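Local coordinates for protein with a SET domain within carboxy region (Cryptosporidium parvum, PDB 4LDG) that probably acts as a SET8-like methyltransferase, using its SET domain to transfer methyl groups to a lysine of histone H4, at residues Q21-D26 / S138-K143; A103-N108 / K125-Y130; P115-S120 / I158-F163; L165-N170 / I206-E211. One frame throughout, in Å; residues are numbered along the deposited sequence.

Contact 1: Q21-D26 / S138-K143; sequences QKLIQD and SCTLIK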
loop_
_atom_site.group_PDB
_atom_site.type_symbol
_atom_site.label_atom_id
_atom_site.label_comp_id
_atom_site.label_asym_id
_atom_site.label_seq_id
_atom_site.Cartn_x
_atom_site.Cartn_y
_atom_site.Cartn_z
ATOM N N GLN A 21 -9.157 -1.148 -13.763
ATOM C CA GLN A 21 -8.508 -0.812 -15.031
ATOM C C GLN A 21 -7.193 -0.084 -14.810
ATOM O O GLN A 21 -6.241 -0.336 -15.527
ATOM C CB GLN A 21 -9.415 0.042 -15.905
ATOM C CG GLN A 21 -10.734 -0.622 -16.251
ATOM C CD GLN A 21 -10.579 -1.827 -17.153
ATOM O OE1 GLN A 21 -10.028 -1.723 -18.250
ATOM N NE2 GLN A 21 -11.090 -2.981 -16.705
ATOM N N LYS A 22 -7.151 0.825 -13.833
ATOM C CA LYS A 22 -5.915 1.558 -13.513
ATOM C C LYS A 22 -4.844 0.547 -13.120
ATOM O O LYS A 22 -3.708 0.626 -13.565
ATOM C CB LYS A 22 -6.113 2.564 -12.362
ATOM C CG LYS A 22 -5.034 3.640 -12.313
ATOM C CD LYS A 22 -4.599 4.023 -10.896
ATOM N N LEU A 23 -5.231 -0.427 -12.314
ATOM C CA LEU A 23 -4.302 -1.462 -11.862
ATOM C C LEU A 23 -3.806 -2.320 -13.014
ATOM O O LEU A 23 -2.622 -2.612 -13.075
ATOM C CB LEU A 23 -4.929 -2.342 -10.776
ATOM C CG LEU A 23 -5.213 -1.559 -9.495
ATOM C CD1 LEU A 23 -6.021 -2.440 -8.547
ATOM C CD2 LEU A 23 -3.937 -1.030 -8.839
ATOM N N ILE A 24 -4.702 -2.708 -13.920
ATOM C CA ILE A 24 -4.319 -3.487 -15.110
ATOM C C ILE A 24 -3.325 -2.700 -15.973
ATOM O O ILE A 24 -2.327 -3.243 -16.450
ATOM C CB ILE A 24 -5.560 -3.924 -15.930
ATOM C CG1 ILE A 24 -6.272 -5.069 -15.206
ATOM C CG2 ILE A 24 -5.167 -4.405 -17.311
ATOM C CD1 ILE A 24 -7.678 -5.365 -15.674
ATOM N N GLN A 25 -3.607 -1.417 -16.153
ATOM C CA GLN A 25 -2.748 -0.533 -16.933
ATOM C C GLN A 25 -1.364 -0.398 -16.276
ATOM O O GLN A 25 -0.335 -0.410 -16.974
ATOM C CB GLN A 25 -3.412 0.838 -17.101
ATOM C CG GLN A 25 -2.934 1.594 -18.316
ATOM C CD GLN A 25 -3.130 0.796 -19.593
ATOM O OE1 GLN A 25 -4.198 0.224 -19.825
ATOM N NE2 GLN A 25 -2.093 0.736 -20.418
ATOM N N ASP A 26 -1.340 -0.277 -14.947
ATOM C CA ASP A 26 -0.083 -0.251 -14.188
ATOM C C ASP A 26 0.707 -1.510 -14.479
ATOM O O ASP A 26 1.903 -1.452 -14.786
ATOM C CB ASP A 26 -0.329 -0.167 -12.674
ATOM C CG ASP A 26 0.961 0.034 -11.877
ATOM O OD1 ASP A 26 1.754 0.925 -12.264
ATOM O OD2 ASP A 26 1.175 -0.684 -10.862
ATOM N N SER A 138 3.734 -1.955 -4.778
ATOM C CA SER A 138 3.791 -3.292 -5.356
ATOM C C SER A 138 2.718 -3.345 -6.419
ATOM O O SER A 138 1.777 -2.547 -6.404
ATOM C CB SER A 138 3.558 -4.364 -4.287
ATOM O OG SER A 138 4.716 -4.488 -3.458
ATOM N N CYS A 139 2.880 -4.260 -7.361
ATOM C CA CYS A 139 1.897 -4.471 -8.427
ATOM C C CYS A 139 0.790 -5.362 -7.838
ATOM O O CYS A 139 1.050 -6.485 -7.381
ATOM C CB CYS A 139 2.598 -5.117 -9.618
ATOM S SG CYS A 139 1.535 -5.675 -10.964
ATOM N N THR A 140 -0.410 -4.808 -7.739
ATOM C CA THR A 140 -1.582 -5.566 -7.307
ATOM C C THR A 140 -2.711 -5.534 -8.343
ATOM O O THR A 140 -2.700 -4.714 -9.259
ATOM C CB THR A 140 -2.173 -4.994 -6.015
ATOM O OG1 THR A 140 -2.700 -3.698 -6.276
ATOM C CG2 THR A 140 -1.135 -4.926 -4.916
ATOM N N LEU A 141 -3.682 -6.435 -8.171
ATOM C CA LEU A 141 -4.922 -6.445 -8.956
ATOM C C LEU A 141 -6.130 -6.746 -8.081
ATOM O O LEU A 141 -6.004 -7.404 -7.034
ATOM C CB LEU A 141 -4.837 -7.503 -10.048
ATOM C CG LEU A 141 -3.661 -7.302 -10.985
ATOM C CD1 LEU A 141 -3.494 -8.534 -11.836
ATOM C CD2 LEU A 141 -3.886 -6.074 -11.850
ATOM N N ILE A 142 -7.294 -6.276 -8.518
ATOM C CA ILE A 142 -8.569 -6.601 -7.883
ATOM C C ILE A 142 -9.285 -7.728 -8.643
ATOM O O ILE A 142 -9.355 -7.710 -9.863
ATOM C CB ILE A 142 -9.526 -5.403 -7.908
ATOM C CG1 ILE A 142 -8.955 -4.233 -7.131
ATOM C CG2 ILE A 142 -10.888 -5.780 -7.320
ATOM C CD1 ILE A 142 -9.787 -2.979 -7.329
ATOM N N LYS A 143 -9.822 -8.694 -7.909
ATOM C CA LYS A 143 -10.679 -9.734 -8.476
ATOM C C LYS A 143 -12.029 -9.686 -7.785
ATOM O O LYS A 143 -12.091 -9.513 -6.564
ATOM C CB LYS A 143 -10.092 -11.110 -8.230
ATOM C CG LYS A 143 -8.819 -11.392 -8.985
ATOM C CD LYS A 143 -8.232 -12.732 -8.556
ATOM C CE LYS A 143 -8.944 -13.926 -9.182
ATOM N NZ LYS A 143 -8.346 -15.213 -8.725
#
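With CG set opposite the carbonyl carbon (chi1 -65°) and the chain carried straight on at chi2, Leu23 sends its forked end from helix 15-36 to Thr140 and Ile142, while its CB meets Leu141. Leu141 has nearly the same first torsion (chi1 -58°), which brings CD2 back to the helix although its CB leaves the strand obliquely to it. The base of Leu23 lies against the strand backbone, its CB 3.6 Å from Thr140 O, and the two methyls then divide the work. CD1 meets Ile142 CG1 at 3.7 Å, the two side chains crossing at about a right angle, while CD2 passes Thr140 OG1 at 3.9 Å. On the other side of the strand, Leu141 CD2 packs 4.0 Å from Leu23 CB. The same methyl also touches Ile24, where CG1 lies 4.2 Å from Leu141 CD2.

Strand 140-143 pairs with strand 151-154 in a two-stranded antiparallel sheet, Leu141 bonding through its backbone to Ile153 and Lys143 to Cys151. The N-terminal helix of this construct is laid along that sheet, running obliquely against the strand, with the axes of the two short segments 7.7 Å apart at closest approach. Because Thr140 and Ile142 project to one side of the strand and Leu141 to the other, Leu23 is flanked from both. No hydrogen bond links the two segments; the join is largely buried, with apolar side chains resting partly on backbone carbonyls. Leu19 and Leu27 of the same helix lengthen it in both directions, touching Ile142 and Cys139, and at the polar margin Asp26 forms a salt bridge with Lys30.

Contact 2: A103-N108 / K125-Y130; sequences ATIDMN and KIIYKY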
loop_
_atom_site.group_PDB
_atom_site.type_symbol
_atom_site.label_atom_id
_atom_site.label_comp_id
_atom_site.label_asym_id
_atom_site.label_seq_id
_atom_site.Cartn_x
_atom_site.Cartn_y
_atom_site.Cartn_z
ATOM N N ALA A 103 19.595 2.630 -7.062
ATOM C CA ALA A 103 19.881 1.222 -7.277
ATOM C C ALA A 103 18.737 0.341 -6.780
ATOM O O ALA A 103 18.463 -0.698 -7.362
ATOM C CB ALA A 103 21.156 0.822 -6.575
ATOM N N THR A 104 18.082 0.736 -5.705
ATOM C CA THR A 104 17.064 -0.122 -5.110
ATOM C C THR A 104 15.767 -0.044 -5.896
ATOM O O THR A 104 15.108 -1.052 -6.092
ATOM C CB THR A 104 16.845 0.254 -3.646
ATOM O OG1 THR A 104 18.085 0.072 -2.937
ATOM C CG2 THR A 104 15.744 -0.594 -3.010
ATOM N N ILE A 105 15.433 1.151 -6.383
ATOM C CA ILE A 105 14.185 1.398 -7.090
ATOM C C ILE A 105 14.453 1.802 -8.530
ATOM O O ILE A 105 15.298 2.677 -8.777
ATOM C CB ILE A 105 13.415 2.536 -6.407
ATOM C CG1 ILE A 105 12.913 2.028 -5.056
ATOM C CG2 ILE A 105 12.252 3.006 -7.292
ATOM C CD1 ILE A 105 12.716 3.100 -4.048
ATOM N N ASP A 106 13.770 1.147 -9.471
ATOM C CA ASP A 106 13.870 1.501 -10.891
ATOM C C ASP A 106 12.889 2.617 -11.105
ATOM O O ASP A 106 11.684 2.391 -11.020
ATOM C CB ASP A 106 13.485 0.314 -11.763
ATOM C CG ASP A 106 13.606 0.611 -13.263
ATOM O OD1 ASP A 106 14.312 -0.176 -13.955
ATOM O OD2 ASP A 106 12.994 1.617 -13.736
ATOM N N MET A 107 13.416 3.803 -11.395
ATOM C CA MET A 107 12.611 5.009 -11.556
ATOM C C MET A 107 11.852 5.070 -12.884
ATOM O O MET A 107 10.938 5.879 -13.039
ATOM C CB MET A 107 13.500 6.247 -11.393
ATOM C CG MET A 107 13.323 6.993 -10.063
ATOM S SD MET A 107 13.986 6.191 -8.589
ATOM C CE MET A 107 15.517 7.069 -8.376
ATOM N N ASN A 108 12.205 4.212 -13.834
ATOM C CA ASN A 108 11.527 4.193 -15.120
ATOM C C ASN A 108 10.211 3.425 -14.979
ATOM O O ASN A 108 9.164 3.881 -15.444
ATOM C CB ASN A 108 12.423 3.626 -16.236
ATOM C CG ASN A 108 13.752 4.368 -16.348
ATOM O OD1 ASN A 108 13.783 5.599 -16.461
ATOM N ND2 ASN A 108 14.857 3.630 -16.277
ATOM N N LYS A 125 13.548 2.479 6.230
ATOM C CA LYS A 125 12.819 3.722 6.394
ATOM C C LYS A 125 13.061 4.672 5.211
ATOM O O LYS A 125 12.131 5.284 4.700
ATOM C CB LYS A 125 13.224 4.420 7.693
ATOM C CG LYS A 125 12.473 5.731 7.953
ATOM C CD LYS A 125 13.001 6.516 9.148
ATOM C CE LYS A 125 12.048 7.665 9.469
ATOM N NZ LYS A 125 12.549 8.633 10.505
ATOM N N ILE A 126 14.301 4.789 4.770
ATOM C CA ILE A 126 14.603 5.643 3.634
ATOM C C ILE A 126 13.814 5.187 2.413
ATOM O O ILE A 126 13.164 5.989 1.749
ATOM C CB ILE A 126 16.128 5.707 3.383
ATOM C CG1 ILE A 126 16.757 6.595 4.476
ATOM C CG2 ILE A 126 16.454 6.216 1.983
ATOM C CD1 ILE A 126 18.215 6.325 4.753
ATOM N N ILE A 127 13.828 3.900 2.142
ATOM C CA ILE A 127 13.086 3.350 1.005
ATOM C C ILE A 127 11.561 3.523 1.132
ATOM O O ILE A 127 10.895 3.916 0.172
ATOM C CB ILE A 127 13.435 1.854 0.799
ATOM C CG1 ILE A 127 14.942 1.698 0.519
ATOM C CG2 ILE A 127 12.615 1.239 -0.342
ATOM C CD1 ILE A 127 15.406 2.384 -0.758
ATOM N N TYR A 128 11.009 3.256 2.302
ATOM C CA TYR A 128 9.577 3.417 2.518
ATOM C C TYR A 128 9.113 4.853 2.311
ATOM O O TYR A 128 8.150 5.126 1.590
ATOM C CB TYR A 128 9.230 2.944 3.947
ATOM C CG TYR A 128 9.401 1.442 4.166
ATOM C CD1 TYR A 128 9.257 0.537 3.132
ATOM C CD2 TYR A 128 9.682 0.942 5.419
ATOM C CE1 TYR A 128 9.381 -0.805 3.345
ATOM C CE2 TYR A 128 9.834 -0.413 5.639
ATOM C CZ TYR A 128 9.656 -1.289 4.597
ATOM O OH TYR A 128 9.812 -2.664 4.811
ATOM N N LYS A 129 9.828 5.769 2.936
ATOM C CA LYS A 129 9.589 7.190 2.765
ATOM C C LYS A 129 9.622 7.565 1.290
ATOM O O LYS A 129 8.730 8.260 0.795
ATOM C CB LYS A 129 10.627 7.988 3.552
ATOM C CG LYS A 129 10.436 9.491 3.478
ATOM C CD LYS A 129 11.194 10.239 4.571
ATOM C CE LYS A 129 11.143 11.720 4.269
ATOM N NZ LYS A 129 11.548 12.616 5.404
ATOM N N TYR A 130 10.627 7.082 0.570
ATOM C CA TYR A 130 10.694 7.373 -0.853
ATOM C C TYR A 130 9.485 6.818 -1.609
ATOM O O TYR A 130 8.944 7.490 -2.471
ATOM C CB TYR A 130 11.998 6.844 -1.461
ATOM C CG TYR A 130 12.227 7.282 -2.896
ATOM C CD1 TYR A 130 12.923 8.467 -3.191
ATOM C CD2 TYR A 130 11.759 6.523 -3.948
ATOM C CE1 TYR A 130 13.152 8.863 -4.486
ATOM C CE2 TYR A 130 11.960 6.915 -5.259
ATOM C CZ TYR A 130 12.652 8.092 -5.523
ATOM O OH TYR A 130 12.844 8.473 -6.830
#
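Tyr130 of helix 121-134 reaches across to Ile105, the first residue past helix 98-104, and Met107, just after the short strand 105-106; helix 121-134 packs against this helix-to-strand junction, with a Met-aromatic contact at its far end. From CB the tyrosine turns away from the helix, CG lying opposite the backbone N (chi1 -172°), which extends the ring toward the other segment. Along the ring, CD2 comes first, 3.6 Å from Ile105 CD1, and CE2 still borders the same methyl. CZ lies next to the sulfur of Met107, which sits 4.9 Å from the ring centroid and 64° off its normal. At the tip, OH is hydrogen-bonded to Ser87 OG and is also flanked by Met107, whose chain bends at chi2 and chi3 to reach it; Met107 has a second conformer, so the details of this end are less certain.

One helical turn earlier, Ile127 continues the apolar seam. Its CG2 lies 4.1 Å from Ile105 CD1, linking the isoleucine to the group that also serves Tyr130. Thr104 closes the row: its hydroxyl faces Tyr119 OH and Ile100 O as hydrogen-bond partners, while its CG2 methyl rests 3.7 Å from Ile127 CD1.

Contact 3: P115-S120 / I158-F163; sequences PIYNYS and IRKDDF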
loop_
_atom_site.group_PDB
_atom_site.type_symbol
_atom_site.label_atom_id
_atom_site.label_comp_id
_atom_site.label_asym_id
_atom_site.label_seq_id
_atom_site.Cartn_x
_atom_site.Cartn_y
_atom_site.Cartn_z
ATOM N N PRO A 115 15.922 -6.636 -3.393
ATOM C CA PRO A 115 15.386 -6.984 -2.077
ATOM C C PRO A 115 15.796 -5.943 -1.069
ATOM O O PRO A 115 16.860 -5.355 -1.214
ATOM C CB PRO A 115 16.092 -8.303 -1.743
ATOM C CG PRO A 115 16.513 -8.870 -3.049
ATOM C CD PRO A 115 16.822 -7.683 -3.917
ATOM N N ILE A 116 14.965 -5.711 -0.056
ATOM C CA ILE A 116 15.316 -4.831 1.022
ATOM C C ILE A 116 15.177 -5.439 2.422
ATOM O O ILE A 116 15.390 -4.748 3.417
ATOM C CB ILE A 116 14.518 -3.508 0.931
ATOM C CG1 ILE A 116 13.051 -3.711 1.281
ATOM C CG2 ILE A 116 14.673 -2.882 -0.454
ATOM C CD1 ILE A 116 12.299 -2.401 1.314
ATOM N N TYR A 117 14.853 -6.723 2.522
ATOM C CA TYR A 117 14.732 -7.340 3.840
ATOM C C TYR A 117 16.115 -7.451 4.485
ATOM O O TYR A 117 16.220 -7.628 5.688
ATOM C CB TYR A 117 14.048 -8.726 3.778
ATOM C CG TYR A 117 14.709 -9.747 2.873
ATOM C CD1 TYR A 117 14.277 -9.909 1.556
ATOM C CD2 TYR A 117 15.753 -10.558 3.330
ATOM C CE1 TYR A 117 14.863 -10.842 0.704
ATOM C CE2 TYR A 117 16.346 -11.507 2.493
ATOM C CZ TYR A 117 15.893 -11.642 1.173
ATOM O OH TYR A 117 16.465 -12.560 0.303
ATOM N N ASN A 118 17.166 -7.332 3.678
ATOM C CA ASN A 118 18.534 -7.342 4.183
ATOM C C ASN A 118 19.067 -5.956 4.585
ATOM O O ASN A 118 20.177 -5.842 5.086
ATOM C CB ASN A 118 19.456 -7.987 3.141
ATOM C CG ASN A 118 19.332 -7.345 1.763
ATOM O OD1 ASN A 118 18.234 -7.116 1.265
ATOM N ND2 ASN A 118 20.445 -7.043 1.156
ATOM N N TYR A 119 18.272 -4.913 4.383
ATOM C CA TYR A 119 18.694 -3.548 4.690
ATOM C C TYR A 119 18.452 -3.260 6.149
ATOM O O TYR A 119 17.499 -3.782 6.733
ATOM C CB TYR A 119 17.864 -2.520 3.911
ATOM C CG TYR A 119 18.143 -2.378 2.447
ATOM C CD1 TYR A 119 18.904 -3.309 1.755
ATOM C CD2 TYR A 119 17.637 -1.301 1.745
ATOM C CE1 TYR A 119 19.143 -3.159 0.401
ATOM C CE2 TYR A 119 17.880 -1.141 0.394
ATOM C CZ TYR A 119 18.609 -2.079 -0.285
ATOM O OH TYR A 119 18.855 -1.948 -1.638
ATOM N N SER A 120 19.280 -2.396 6.738
ATOM C CA SER A 120 19.103 -1.978 8.136
ATOM C C SER A 120 17.817 -1.193 8.268
ATOM O O SER A 120 17.242 -0.749 7.268
ATOM C CB SER A 120 20.236 -1.059 8.554
ATOM O OG SER A 120 20.167 0.098 7.744
ATOM N N ILE A 158 5.923 -10.307 -4.669
ATOM C CA ILE A 158 6.166 -9.292 -3.661
ATOM C C ILE A 158 7.143 -9.919 -2.672
ATOM O O ILE A 158 6.795 -10.829 -1.932
ATOM C CB ILE A 158 4.868 -8.825 -2.968
ATOM C CG1 ILE A 158 3.928 -8.199 -4.000
ATOM C CG2 ILE A 158 5.203 -7.800 -1.902
ATOM C CD1 ILE A 158 2.500 -7.942 -3.546
ATOM N N ARG A 159 8.371 -9.431 -2.675
ATOM C CA ARG A 159 9.364 -9.933 -1.753
ATOM C C ARG A 159 9.073 -9.474 -0.336
ATOM O O ARG A 159 8.437 -8.431 -0.125
ATOM C CB ARG A 159 10.756 -9.452 -2.156
ATOM C CG ARG A 159 11.203 -9.924 -3.523
ATOM C CD ARG A 159 12.707 -9.962 -3.578
ATOM N NE ARG A 159 13.212 -9.960 -4.943
ATOM C CZ ARG A 159 13.298 -8.886 -5.731
ATOM N NH1 ARG A 159 13.802 -9.021 -6.948
ATOM N NH2 ARG A 159 12.884 -7.691 -5.326
ATOM N N LYS A 160 9.554 -10.265 0.614
ATOM C CA LYS A 160 9.509 -9.944 2.019
ATOM C C LYS A 160 10.036 -8.536 2.293
ATOM O O LYS A 160 11.121 -8.171 1.808
ATOM C CB LYS A 160 10.377 -10.944 2.781
ATOM C CG LYS A 160 10.417 -10.767 4.294
ATOM C CD LYS A 160 11.376 -11.795 4.906
ATOM C CE LYS A 160 11.166 -11.949 6.404
ATOM N NZ LYS A 160 11.255 -10.627 7.087
ATOM N N ASP A 161 9.267 -7.770 3.072
ATOM C CA ASP A 161 9.591 -6.401 3.459
ATOM C C ASP A 161 9.384 -5.317 2.396
ATOM O O ASP A 161 9.560 -4.127 2.708
ATOM C CB ASP A 161 11.008 -6.286 4.065
ATOM C CG ASP A 161 11.084 -6.838 5.468
ATOM O OD1 ASP A 161 10.076 -6.752 6.199
ATOM O OD2 ASP A 161 12.150 -7.373 5.854
ATOM N N ASP A 162 9.009 -5.699 1.173
ATOM C CA ASP A 162 8.644 -4.703 0.175
ATOM C C ASP A 162 7.540 -3.828 0.734
ATOM O O ASP A 162 6.733 -4.275 1.586
ATOM C CB ASP A 162 8.144 -5.316 -1.132
ATOM C CG ASP A 162 9.267 -5.818 -2.035
ATOM O OD1 ASP A 162 10.484 -5.696 -1.687
ATOM O OD2 ASP A 162 8.919 -6.342 -3.127
ATOM N N PHE A 163 7.569 -2.569 0.301
ATOM C CA PHE A 163 6.435 -1.647 0.393
ATOM C C PHE A 163 5.325 -2.243 -0.451
ATOM O O PHE A 163 5.540 -2.515 -1.633
ATOM C CB PHE A 163 6.816 -0.260 -0.131
ATOM C CG PHE A 163 5.765 0.797 0.101
ATOM C CD1 PHE A 163 5.754 1.532 1.274
ATOM C CD2 PHE A 163 4.799 1.069 -0.868
ATOM C CE1 PHE A 163 4.776 2.500 1.503
ATOM C CE2 PHE A 163 3.813 2.031 -0.660
ATOM C CZ PHE A 163 3.789 2.735 0.538
HETATM O O HOH W 1 12.289 -6.989 -0.240
HETATM O O HOH W 2 14.070 -7.596 7.604
#
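Tyr117 and Asp161 meet where two turns are set against each other, a type I beta turn from Ile116 to Tyr119 and a type II turn from Arg159 to Asp162. The packing is closest here, although Tyr117 itself is exposed. Tyr117 CB lies 3.1 Å from Asp161 OD2, and the ring brings its edge to the Lys160 carbonyl, CD1 being 3.6 Å from Lys160 O. This pose follows from a first torsion of 57°, with CG wedged between the backbone N and the carbonyl carbon. On the buried side, Ile116 directs CD1 to 3.5 Å from Asp161 O, a carbonyl that is hydrogen-bonded to Tyr128 OH of helix 121-134.

Elsewhere the packing is looser. Pro115 lies over one face of the Arg159 guanidinium, its CD 4.1 Å above the plane, without a hydrogen bond. Lys160, exposed to solvent, turns at its last torsion to form a salt bridge with its neighbour, NZ 3.6 Å from Asp161 OD2. No direct hydrogen bond joins the segments; water does so instead. One molecule donates both to Tyr117 O and to Asp161 OD2. Another, between the loops, accepts from Ile116 N at 3.0 Å and also bonds to Lys160 O and Asp162 OD1.

Contact 4: L165-N170 / I206-E211; sequences LEYKGN and IDATEE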
loop_
_atom_site.group_PDB
_atom_site.type_symbol
_atom_site.label_atom_id
_atom_site.label_comp_id
_atom_site.label_asym_id
_atom_site.label_seq_id
_atom_site.Cartn_x
_atom_site.Cartn_y
_atom_site.Cartn_z
ATOM N N LEU A 165 1.445 -1.150 -0.293
ATOM C CA LEU A 165 0.484 -0.105 -0.659
ATOM C C LEU A 165 0.342 0.810 0.516
ATOM O O LEU A 165 0.508 0.372 1.676
ATOM C CB LEU A 165 -0.904 -0.708 -0.903
ATOM C CG LEU A 165 -1.176 -1.551 -2.143
ATOM C CD1 LEU A 165 -2.510 -2.274 -1.969
ATOM C CD2 LEU A 165 -1.179 -0.714 -3.418
ATOM N N GLU A 166 -0.018 2.059 0.260
ATOM C CA GLU A 166 -0.343 2.949 1.359
ATOM C C GLU A 166 -1.811 2.728 1.666
ATOM O O GLU A 166 -2.584 2.497 0.758
ATOM C CB GLU A 166 -0.077 4.414 1.011
ATOM C CG GLU A 166 -0.394 5.364 2.158
ATOM C CD GLU A 166 -0.160 6.830 1.856
ATOM O OE1 GLU A 166 0.379 7.162 0.777
ATOM O OE2 GLU A 166 -0.514 7.663 2.722
ATOM N N TYR A 167 -2.185 2.786 2.941
ATOM C CA TYR A 167 -3.591 2.814 3.301
ATOM C C TYR A 167 -4.050 4.267 3.217
ATOM O O TYR A 167 -3.894 5.033 4.157
ATOM C CB TYR A 167 -3.814 2.245 4.695
ATOM C CG TYR A 167 -5.257 1.875 4.969
ATOM C CD1 TYR A 167 -5.705 0.587 4.722
ATOM C CD2 TYR A 167 -6.170 2.801 5.447
ATOM C CE1 TYR A 167 -7.017 0.221 4.954
ATOM C CE2 TYR A 167 -7.497 2.444 5.682
ATOM C CZ TYR A 167 -7.906 1.144 5.431
ATOM O OH TYR A 167 -9.183 0.734 5.665
ATOM N N LYS A 168 -4.576 4.646 2.067
ATOM C CA LYS A 168 -5.024 6.014 1.813
ATOM C C LYS A 168 -6.461 6.289 2.196
ATOM O O LYS A 168 -7.316 5.420 2.090
ATOM C CB LYS A 168 -4.877 6.311 0.331
ATOM C CG LYS A 168 -3.430 6.407 -0.109
ATOM C CD LYS A 168 -3.303 6.465 -1.610
ATOM C CE LYS A 168 -1.952 7.031 -1.952
ATOM N NZ LYS A 168 -1.556 6.658 -3.337
ATOM N N GLY A 169 -6.744 7.526 2.580
ATOM C CA GLY A 169 -8.117 7.911 2.930
ATOM C C GLY A 169 -8.050 9.316 3.447
ATOM O O GLY A 169 -7.022 9.931 3.290
ATOM N N ASN A 170 -9.126 9.812 4.067
ATOM C CA ASN A 170 -9.092 11.077 4.802
ATOM C C ASN A 170 -8.645 10.830 6.229
ATOM O O ASN A 170 -9.248 10.036 6.963
ATOM C CB ASN A 170 -10.474 11.748 4.844
ATOM C CG ASN A 170 -11.053 11.988 3.464
ATOM O OD1 ASN A 170 -10.342 12.389 2.540
ATOM N ND2 ASN A 170 -12.358 11.746 3.316
ATOM N N ILE A 206 -8.080 6.735 9.763
ATOM C CA ILE A 206 -8.129 6.962 8.339
ATOM C C ILE A 206 -9.439 6.431 7.811
ATOM O O ILE A 206 -9.706 5.221 7.884
ATOM C CB ILE A 206 -6.952 6.337 7.595
ATOM C CG1 ILE A 206 -5.664 7.111 7.915
ATOM C CG2 ILE A 206 -7.173 6.423 6.092
ATOM C CD1 ILE A 206 -4.391 6.311 7.718
ATOM N N ASP A 207 -10.258 7.349 7.294
ATOM C CA ASP A 207 -11.533 7.008 6.688
ATOM C C ASP A 207 -11.375 6.870 5.179
ATOM O O ASP A 207 -11.299 7.866 4.488
ATOM C CB ASP A 207 -12.603 8.074 6.989
ATOM C CG ASP A 207 -13.962 7.681 6.453
ATOM O OD1 ASP A 207 -14.060 6.540 5.967
ATOM O OD2 ASP A 207 -14.924 8.500 6.487
ATOM N N ALA A 208 -11.375 5.631 4.680
ATOM C CA ALA A 208 -11.329 5.355 3.231
ATOM C C ALA A 208 -12.700 4.922 2.646
ATOM O O ALA A 208 -12.763 4.288 1.587
ATOM C CB ALA A 208 -10.269 4.288 2.956
ATOM N N THR A 209 -13.792 5.295 3.316
ATOM C CA THR A 209 -15.145 4.873 2.901
ATOM C C THR A 209 -15.548 5.429 1.543
ATOM O O THR A 209 -16.001 4.667 0.702
ATOM C CB THR A 209 -16.205 5.248 3.947
ATOM O OG1 THR A 209 -15.858 4.650 5.195
ATOM C CG2 THR A 209 -17.589 4.779 3.527
ATOM N N GLU A 210 -15.353 6.727 1.293
ATOM C CA GLU A 210 -15.707 7.277 -0.008
ATOM C C GLU A 210 -14.964 6.487 -1.105
ATOM O O GLU A 210 -13.797 6.107 -0.953
ATOM C CB GLU A 210 -15.426 8.785 -0.099
ATOM C CG GLU A 210 -16.021 9.666 1.013
ATOM C CD GLU A 210 -17.497 9.422 1.319
ATOM O OE1 GLU A 210 -18.150 8.607 0.626
ATOM O OE2 GLU A 210 -18.014 10.061 2.270
ATOM N N GLU A 211 -15.668 6.220 -2.199
ATOM C CA GLU A 211 -15.126 5.430 -3.293
ATOM C C GLU A 211 -14.378 6.372 -4.215
ATOM O O GLU A 211 -14.865 6.718 -5.292
ATOM C CB GLU A 211 -16.246 4.693 -4.036
HETATM O O HOH W 3 -14.058 11.087 5.941
#
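Gly169 presses its bare CA against the opposing chain, 3.6 Å from Ile206 CG2 and 3.5 Å from Asp207 O, and its backbone is almost fully stretched. The two chains are therefore unusually close at this point, the CA atoms of Gly169 and Ala208 being only 4.1 Å apart. Directly beyond, Asn170 and Asp207 form a hydrogen-bonded antiparallel pair. Asn170 N donates to Asp207 O from well above the carbonyl plane (46° out of it), whereas Asp207 N reaches Asn170 O at 2.9 Å with a smaller tilt.

Side chains bracket this backbone join. Tyr167 receives Ile206 CG2 at its ring edge, in plane, with CD2 3.8 Å from that methyl; a chi1 of -163° swings the ring there. Ala208 CB lies 3.3 Å from Lys168 O and obliquely to the same ring. The Asp207 carboxylate is well occupied. OD1 accepts from both Thr209 N and Thr209 OG1, the first bond making an Asx turn and the second using the syn lone pair, while OD2 is hydrogen-bonded to Tyr185 OH and to a water that donates to it and accepts from Asn170 ND2.

The pairing follows strand 163-166, which is paired with 240-247, and opens strand 170-172 at the rim of the sheet with 202-207 and 194-199, a passage between small antiparallel sheets of the kind from which the SET fold is built.

Contacts 2 and 3 form one continuous body, their centres 11 Å apart, joined at Tyr119 OH and Thr104 OG1, 2.5 Å apart, and by Ile116, which packs on both Thr104 and Tyr128. Contact 1 reaches this body through Ser138, whose OG probably bonds to Phe163 O at 2.8 Å, although the centres of contacts 1 and 3 are 21 Å apart. Segment 165-170 of contact 4 all but adjoins segment 158-163 of contact 3, yet the two contacts lie on opposite sides of the chain's centre; contact 4 touches contact 1 only lightly, Thr140 CG2 being 4.2 Å from Leu165 CD1. Residues 158-170 thus run from the loop of contact 3 through strand 163-166 into the sheet pairing of contact 4.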